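Histone-lysine N-methyltransferase SETMAR (Homo sapiens, PDB 3F2K) joins a histone H3 lysine methylase to a mariner transposase domain that binds DNA and keeps some nuclease activity, and acts in DNA double-strand break repair. Local coordinates at residues A[89-92]-A[93-96]; A[153-156]-A[157-160]; A[199-202]-A[203-207]; A[213-216]-A[217-221]. One frame throughout, in Å; residues are numbered along the deposited sequence.

Contact 1 (89-96) comes first along the chain and turns the backbone between edge strand 83-89 and helix 98-115. Contact 2 (153-160) follows as the loop from strand 150-151 to helix 163-176, beside the magnesium site. Contact 3 (199-207) closes the loop after helix 184-196 and starts helix 202-219, whose C-terminal end forms contact 4 (213-221). All four lie in series, so none nests in or crosses another. Contacts 1 and 4 sit on opposite sides of the chain's centre, about 37 Å apart between centres. Contacts 2 and 4 touch through D160 O and R213 NH1, tying the loop beside the metal site to the last helix.

Contact 1: A[89-92]-A[93-96]; sequences FLNP and GETI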
# COMPACT_ATOMS: atom_id res chain seq x y z
N PHE A 89 3.81 -13.38 2.81
CA PHE A 89 3.43 -14.11 1.59
C PHE A 89 2.31 -15.06 1.98
O PHE A 89 2.32 -15.58 3.09
CB PHE A 89 4.63 -14.90 1.07
CG PHE A 89 5.74 -14.01 0.63
CD1 PHE A 89 5.80 -13.56 -0.68
CD2 PHE A 89 6.71 -13.58 1.52
CE1 PHE A 89 6.83 -12.70 -1.10
CE2 PHE A 89 7.74 -12.72 1.09
CZ PHE A 89 7.78 -12.29 -0.20
N LEU A 90 1.31 -15.17 1.11
CA LEU A 90 0.17 -16.05 1.33
C LEU A 90 0.64 -17.48 1.11
O LEU A 90 1.16 -17.81 0.01
CB LEU A 90 -0.93 -15.67 0.35
CG LEU A 90 -2.33 -16.29 0.39
CD1 LEU A 90 -3.07 -15.76 1.60
CD2 LEU A 90 -2.99 -15.93 -0.93
N ASN A 91 0.50 -18.27 2.17
CA ASN A 91 1.00 -19.65 2.31
C ASN A 91 -0.09 -20.71 2.10
O ASN A 91 -1.30 -20.44 2.26
CB ASN A 91 1.59 -19.89 3.71
CG ASN A 91 2.74 -18.96 4.04
OD1 ASN A 91 2.77 -18.39 5.12
ND2 ASN A 91 3.68 -18.80 3.11
N PRO A 92 0.33 -21.93 1.74
CA PRO A 92 -0.70 -23.01 1.64
C PRO A 92 -1.57 -23.07 2.89
O PRO A 92 -1.07 -22.91 4.01
CB PRO A 92 0.14 -24.30 1.52
CG PRO A 92 1.62 -23.87 1.57
CD PRO A 92 1.68 -22.37 1.35
N GLY A 93 -2.87 -23.29 2.70
CA GLY A 93 -3.82 -23.39 3.81
C GLY A 93 -4.58 -22.11 4.07
O GLY A 93 -5.77 -22.14 4.44
N GLU A 94 -3.88 -20.98 3.87
CA GLU A 94 -4.37 -19.62 4.18
C GLU A 94 -5.35 -19.07 3.15
O GLU A 94 -5.21 -19.31 1.95
CB GLU A 94 -3.18 -18.65 4.31
CG GLU A 94 -2.23 -19.10 5.37
CD GLU A 94 -0.96 -18.26 5.47
OE1 GLU A 94 -0.70 -17.42 4.60
OE2 GLU A 94 -0.24 -18.46 6.46
N THR A 95 -6.33 -18.31 3.64
CA THR A 95 -7.35 -17.77 2.74
C THR A 95 -7.33 -16.24 2.81
O THR A 95 -6.93 -15.68 3.84
CB THR A 95 -8.72 -18.40 3.01
OG1 THR A 95 -9.10 -18.09 4.34
CG2 THR A 95 -8.53 -19.89 2.98
N ILE A 96 -7.68 -15.60 1.71
CA ILE A 96 -7.57 -14.14 1.59
C ILE A 96 -8.89 -13.55 2.14
O ILE A 96 -9.80 -13.26 1.37
CB ILE A 96 -7.40 -13.75 0.11
CG1 ILE A 96 -6.18 -14.45 -0.50
CG2 ILE A 96 -7.39 -12.17 -0.07
CD1 ILE A 96 -6.24 -14.42 -2.03
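L90 reaches across the turn to I96, CD2 lying 3.5 Å from I96 CG1, with the two side chains crossing at about a right angle. CG stands anti to the backbone N (chi1 -174°), which carries the isobutyl branch toward I96, where CD1 also slides past E94 CB at 4.0 Å. L90 and I96 also touch M74 of strand 72-80 and W41 of strand 34-43. At N91 the contact becomes polar: its backbone N donates to E94 OE1 over 2.8 Å, a nearly straight bond (168°) that meets the carboxylate from above its plane. N91 O in turn accepts E94 N at 3.1 Å, closing a type II beta turn from N91 to E94. The side chains of N91 and E94 run side by side in the same direction, N91 OD1 being 3.3 Å from E94 OE2, a pair of acceptors that cannot bond as they stand. P92 and G93 fill the two corners of the turn; a side chain on G93 would strike P92 O. An alanine in place of E94 removes the carboxylate, and N91 N would probably be left without this acceptor, with only the E94 N to N91 O bond of the two still holding the turn. A long, weak ion pair with K100 adds to OE1. The charged group therefore binds the chain's own backbone, and the N91 N-H and, weakly, K100 would probably help to hold its negative charge against the nearby N91 OD1, whereas the apolar L90-I96 pair meets the sheet.

Contact 2: A[153-156]-A[157-160]; sequences PHPP and YSPD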
# COMPACT_ATOMS: atom_id res chain seq x y z
N PRO A 153 -9.80 8.20 3.23
CA PRO A 153 -10.68 8.06 2.11
C PRO A 153 -9.82 7.63 0.88
O PRO A 153 -8.75 8.17 0.68
CB PRO A 153 -11.21 9.54 1.90
CG PRO A 153 -11.11 10.13 3.30
CD PRO A 153 -9.89 9.55 3.86
N HIS A 154 -10.31 6.69 0.11
CA HIS A 154 -9.60 6.27 -1.13
C HIS A 154 -10.64 5.98 -2.22
O HIS A 154 -11.59 5.24 -1.97
CB HIS A 154 -8.80 4.98 -0.92
CG HIS A 154 -7.90 4.68 -2.09
ND1 HIS A 154 -8.20 3.71 -3.03
CD2 HIS A 154 -6.79 5.30 -2.52
CE1 HIS A 154 -7.24 3.70 -3.95
NE2 HIS A 154 -6.38 4.66 -3.67
N PRO A 155 -10.51 6.63 -3.40
CA PRO A 155 -11.53 6.40 -4.43
C PRO A 155 -11.32 5.12 -5.21
O PRO A 155 -10.17 4.70 -5.43
CB PRO A 155 -11.36 7.62 -5.38
CG PRO A 155 -9.89 8.06 -5.25
CD PRO A 155 -9.51 7.65 -3.77
N PRO A 156 -12.41 4.45 -5.62
CA PRO A 156 -12.28 3.23 -6.37
C PRO A 156 -11.50 3.46 -7.68
O PRO A 156 -11.39 4.59 -8.15
CB PRO A 156 -13.76 2.82 -6.61
CG PRO A 156 -14.46 3.43 -5.36
CD PRO A 156 -13.81 4.74 -5.24
N TYR A 157 -10.96 2.37 -8.22
CA TYR A 157 -10.25 2.38 -9.49
C TYR A 157 -9.13 3.36 -9.56
O TYR A 157 -8.95 4.01 -10.58
CB TYR A 157 -11.26 2.56 -10.64
CG TYR A 157 -12.29 1.47 -10.63
CD1 TYR A 157 -11.95 0.18 -11.05
CD2 TYR A 157 -13.58 1.71 -10.16
CE1 TYR A 157 -12.91 -0.85 -11.03
CE2 TYR A 157 -14.53 0.68 -10.11
CZ TYR A 157 -14.19 -0.57 -10.57
OH TYR A 157 -15.13 -1.57 -10.54
N SER A 158 -8.38 3.50 -8.46
CA SER A 158 -7.35 4.53 -8.40
C SER A 158 -5.99 3.95 -7.86
O SER A 158 -5.49 4.40 -6.84
CB SER A 158 -7.86 5.67 -7.45
OG SER A 158 -9.12 6.16 -7.88
N PRO A 159 -5.36 2.98 -8.60
CA PRO A 159 -4.03 2.48 -8.21
C PRO A 159 -2.98 3.58 -8.40
O PRO A 159 -1.95 3.56 -7.78
CB PRO A 159 -3.79 1.29 -9.20
CG PRO A 159 -4.62 1.67 -10.45
CD PRO A 159 -5.87 2.32 -9.82
N ASP A 160 -3.33 4.62 -9.17
CA ASP A 160 -2.40 5.74 -9.40
C ASP A 160 -2.35 6.67 -8.17
O ASP A 160 -1.61 7.68 -8.16
CB ASP A 160 -2.82 6.57 -10.66
CG ASP A 160 -4.28 7.02 -10.63
OD1 ASP A 160 -5.09 6.42 -9.88
OD2 ASP A 160 -4.64 7.98 -11.41
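After P156, at polyproline II-like angles, Y157 takes left-handed helical angles (phi 54°, psi 39°) and folds the chain back, so that S158 faces the carbonyls of P155 and P156. S158 OG lies 2.8 Å from P156 O and 3.0 Å from P155 O; its single proton can serve one or the other. R14 of helix 8-27 donates to the same hydroxyl, which is thus wedged among three polar partners while P155 CG packs against it at 3.3 Å. P156 CB touches Y157 CD2 at 3.7 Å. The imidazole of H154 turns its edge to the S158 carbonyl, and NE2 gives S158 O a weak, bent hydrogen bond (3.3 Å, 120°). P155 CD rests on one face of that ring, toward its rim. An alanine in place of H154 would probably leave S158 O without this donor and open a gap beside P155 CD. Between nearest side-chain atoms, H154 comes to about 4 Å from D130, a magnesium ligand. The sequence Y157 to D160 begins the YSPDL signature of mariner transposases, and the loop runs beside the metal site of their RNase H-like catalytic fold, with H154 next to the ligand D130.

Contact 3: A[199-202]-A[203-207]; sequences STDF and YATGI
D201 O is gripped by two donors: the backbone N of T205 at 3.2 Å, in an ordinary helical bond, and water 2 at 2.8 Å. The same water lies 3.0 Å from T205 OG1, which also meets water 3 at 2.7 Å. Water 3 in turn donates to D201 OD2, so the carboxylate and the threonine hydroxyl are joined through solvent. The other carboxylate oxygen, OD1, takes the hydroxyl of S199 (OG to OD1, 2.7 Å) from above its plane, within the type I beta turn S199-F202 that leads into helix 202-219. On the inner side, F202 sends its ring edge against the face of Y203, the planes 81° apart in a T-shaped stack. F202 CD2 sits 3.8 Å above the Y203 plane, over its centre. CG of F202 is anti to its backbone N (chi1 173°), CG of Y203 beside its own; this difference lets neighbours on the helix meet edge to face. H167 donates to F202 O, and the F202 ring also meets H171 edge to face. The first turn thus has a watered, polar outer side, where the negative D201 would probably be steadied by the helix's N-terminal dipole, and a greasy aromatic inner side.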
# COMPACT_ATOMS: atom_id res chain seq x y z
N SER A 199 17.36 2.33 -0.68
CA SER A 199 17.99 3.31 0.20
C SER A 199 16.99 3.80 1.24
O SER A 199 15.75 3.62 1.12
CB SER A 199 18.57 4.48 -0.66
OG SER A 199 17.51 5.12 -1.31
N THR A 200 17.51 4.46 2.27
CA THR A 200 16.63 4.87 3.40
C THR A 200 15.50 5.86 3.04
O THR A 200 14.48 5.88 3.75
CB THR A 200 17.49 5.42 4.57
OG1 THR A 200 18.16 6.61 4.12
CG2 THR A 200 18.51 4.38 5.07
N ASP A 201 15.66 6.67 1.95
CA ASP A 201 14.69 7.67 1.48
C ASP A 201 13.69 7.14 0.44
O ASP A 201 12.81 7.90 -0.03
CB ASP A 201 15.44 8.84 0.74
CG ASP A 201 16.25 8.35 -0.44
OD1 ASP A 201 17.18 7.52 -0.22
OD2 ASP A 201 15.95 8.73 -1.62
N PHE A 202 13.84 5.87 0.05
CA PHE A 202 13.01 5.31 -0.98
C PHE A 202 11.52 5.39 -0.66
O PHE A 202 10.67 5.75 -1.55
CB PHE A 202 13.43 3.87 -1.26
CG PHE A 202 12.51 3.13 -2.22
CD1 PHE A 202 12.55 3.42 -3.56
CD2 PHE A 202 11.61 2.17 -1.74
CE1 PHE A 202 11.72 2.69 -4.50
CE2 PHE A 202 10.73 1.45 -2.61
CZ PHE A 202 10.76 1.74 -4.01
N TYR A 203 11.18 5.02 0.57
CA TYR A 203 9.76 5.04 0.99
C TYR A 203 9.19 6.46 1.01
O TYR A 203 8.07 6.69 0.55
CB TYR A 203 9.59 4.24 2.31
CG TYR A 203 10.06 2.81 2.10
CD1 TYR A 203 9.22 1.86 1.45
CD2 TYR A 203 11.35 2.42 2.48
CE1 TYR A 203 9.64 0.58 1.19
CE2 TYR A 203 11.79 1.10 2.24
CZ TYR A 203 10.91 0.19 1.61
OH TYR A 203 11.27 -1.08 1.39
N ALA A 204 9.98 7.41 1.49
CA ALA A 204 9.52 8.78 1.66
C ALA A 204 9.07 9.33 0.31
O ALA A 204 8.08 10.08 0.26
CB ALA A 204 10.61 9.63 2.25
N THR A 205 9.83 8.95 -0.73
CA THR A 205 9.52 9.32 -2.13
C THR A 205 8.08 8.96 -2.48
O THR A 205 7.34 9.80 -2.99
CB THR A 205 10.46 8.66 -3.15
OG1 THR A 205 11.83 8.98 -2.86
CG2 THR A 205 10.17 9.14 -4.59
N GLY A 206 7.71 7.69 -2.28
CA GLY A 206 6.37 7.25 -2.62
C GLY A 206 5.27 8.02 -1.90
O GLY A 206 4.28 8.40 -2.52
N ILE A 207 5.45 8.21 -0.60
CA ILE A 207 4.48 8.86 0.24
C ILE A 207 4.33 10.29 -0.22
O ILE A 207 3.23 10.74 -0.54
CB ILE A 207 4.92 8.86 1.74
CG1 ILE A 207 4.99 7.42 2.24
CG2 ILE A 207 3.98 9.75 2.57
CD1 ILE A 207 3.65 6.74 2.32
O HOH W 1 12.08 6.21 3.26
O HOH W 2 12.91 10.61 -0.63
O HOH W 3 14.17 7.73 -3.31

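Contact 4: A[213-216]-A[217-221]; sequences RWQK and CVDCN
Q215 leaves the helix with CG anti to its backbone N (chi1 -170°) and then bends at chi2 (58°), which folds the amide forward along the helix toward D219, one turn on. Both lie in the last turns of helix 202-219, which ends in a Schellman motif: N221 has positive phi and is its C-prime residue, with its N bonded to V218 O and the next residue's N to C217 O. Before the cap the backbone holds regular i to i+4 bonds, V218 N to W214 O at 2.9 Å and D219 N to Q215 O at 2.8 Å among them, and C220 N still bonds to K216 O although C220 is the first residue to leave helical angles. V218 CG1 lies 3.8 Å from Q215 NE2, flanking the amide. W214 meets L21 and I22 of helix 8-27, Q215 also touches I22, and C217 meets S18, so this end of the last helix is pinned to the N-terminal one. R213 projects out from the helix, its NH1 donating to D160 O and its guanidinium making a cation-pi contact with Y166. The side chains of Q215 and D219 approach at a slant, and Q215 NE2 donates to D219 OD1 over 3.0 Å, the oxygen lying in the amide plane but the donor coming from above the carboxylate, 51° out of its plane.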
# COMPACT_ATOMS: atom_id res chain seq x y z
N ARG A 213 0.26 13.98 -6.95
CA ARG A 213 -0.69 13.13 -7.64
C ARG A 213 -2.15 13.54 -7.36
O ARG A 213 -3.01 13.53 -8.29
CB ARG A 213 -0.51 11.68 -7.24
CG ARG A 213 0.78 11.12 -7.88
CD ARG A 213 0.94 9.69 -7.49
NE ARG A 213 2.09 9.15 -8.21
CZ ARG A 213 2.02 8.35 -9.27
NH1 ARG A 213 0.84 7.93 -9.73
NH2 ARG A 213 3.16 7.95 -9.87
N TRP A 214 -2.47 13.87 -6.09
CA TRP A 214 -3.79 14.49 -5.84
C TRP A 214 -4.04 15.71 -6.73
O TRP A 214 -5.16 15.88 -7.30
CB TRP A 214 -4.01 14.85 -4.36
CG TRP A 214 -4.03 13.58 -3.50
CD1 TRP A 214 -4.45 12.34 -3.84
CD2 TRP A 214 -3.56 13.51 -2.14
NE1 TRP A 214 -4.28 11.46 -2.74
CE2 TRP A 214 -3.77 12.18 -1.69
CE3 TRP A 214 -3.03 14.45 -1.26
CZ2 TRP A 214 -3.39 11.77 -0.39
CZ3 TRP A 214 -2.67 14.05 0.03
CH2 TRP A 214 -2.85 12.71 0.45
N GLN A 215 -3.03 16.55 -6.84
CA GLN A 215 -3.20 17.79 -7.63
C GLN A 215 -3.36 17.51 -9.10
O GLN A 215 -4.15 18.17 -9.78
CB GLN A 215 -2.03 18.78 -7.41
CG GLN A 215 -2.31 20.20 -8.03
CD GLN A 215 -3.56 20.83 -7.49
OE1 GLN A 215 -3.69 21.01 -6.27
NE2 GLN A 215 -4.51 21.18 -8.37
N LYS A 216 -2.65 16.52 -9.59
CA LYS A 216 -2.74 16.19 -11.03
C LYS A 216 -4.12 15.66 -11.30
O LYS A 216 -4.74 15.95 -12.37
CB LYS A 216 -1.70 15.16 -11.39
CG LYS A 216 -0.26 15.72 -11.48
CD LYS A 216 0.60 14.60 -11.99
CE LYS A 216 2.07 14.88 -11.75
NZ LYS A 216 2.78 13.82 -12.56
N CYS A 217 -4.65 14.91 -10.32
CA CYS A 217 -6.00 14.35 -10.41
C CYS A 217 -7.02 15.49 -10.44
O CYS A 217 -7.87 15.53 -11.35
CB CYS A 217 -6.28 13.35 -9.27
SG CYS A 217 -8.00 12.70 -9.35
N VAL A 218 -6.83 16.48 -9.56
CA VAL A 218 -7.71 17.67 -9.59
C VAL A 218 -7.58 18.41 -10.96
O VAL A 218 -8.63 18.83 -11.58
CB VAL A 218 -7.40 18.59 -8.38
CG1 VAL A 218 -8.12 19.97 -8.54
CG2 VAL A 218 -7.88 17.90 -7.02
N ASP A 219 -6.34 18.54 -11.43
CA ASP A 219 -6.05 19.27 -12.69
C ASP A 219 -6.74 18.63 -13.89
O ASP A 219 -7.13 19.34 -14.85
CB ASP A 219 -4.56 19.41 -12.95
CG ASP A 219 -3.85 20.37 -11.98
OD1 ASP A 219 -4.49 21.26 -11.39
OD2 ASP A 219 -2.61 20.22 -11.83
N CYS A 220 -6.87 17.31 -13.85
CA CYS A 220 -7.50 16.52 -14.90
C CYS A 220 -8.98 16.21 -14.60
O CYS A 220 -9.59 15.34 -15.22
CB CYS A 220 -6.71 15.21 -15.06
SG CYS A 220 -5.02 15.45 -15.63
N ASN A 221 -9.57 16.97 -13.68
CA ASN A 221 -11.00 16.88 -13.32
C ASN A 221 -11.42 15.46 -12.89
O ASN A 221 -12.56 15.04 -13.10
CB ASN A 221 -11.89 17.44 -14.48
CG ASN A 221 -11.43 18.78 -14.95
OD1 ASN A 221 -10.97 18.95 -16.11
ND2 ASN A 221 -11.43 19.71 -14.05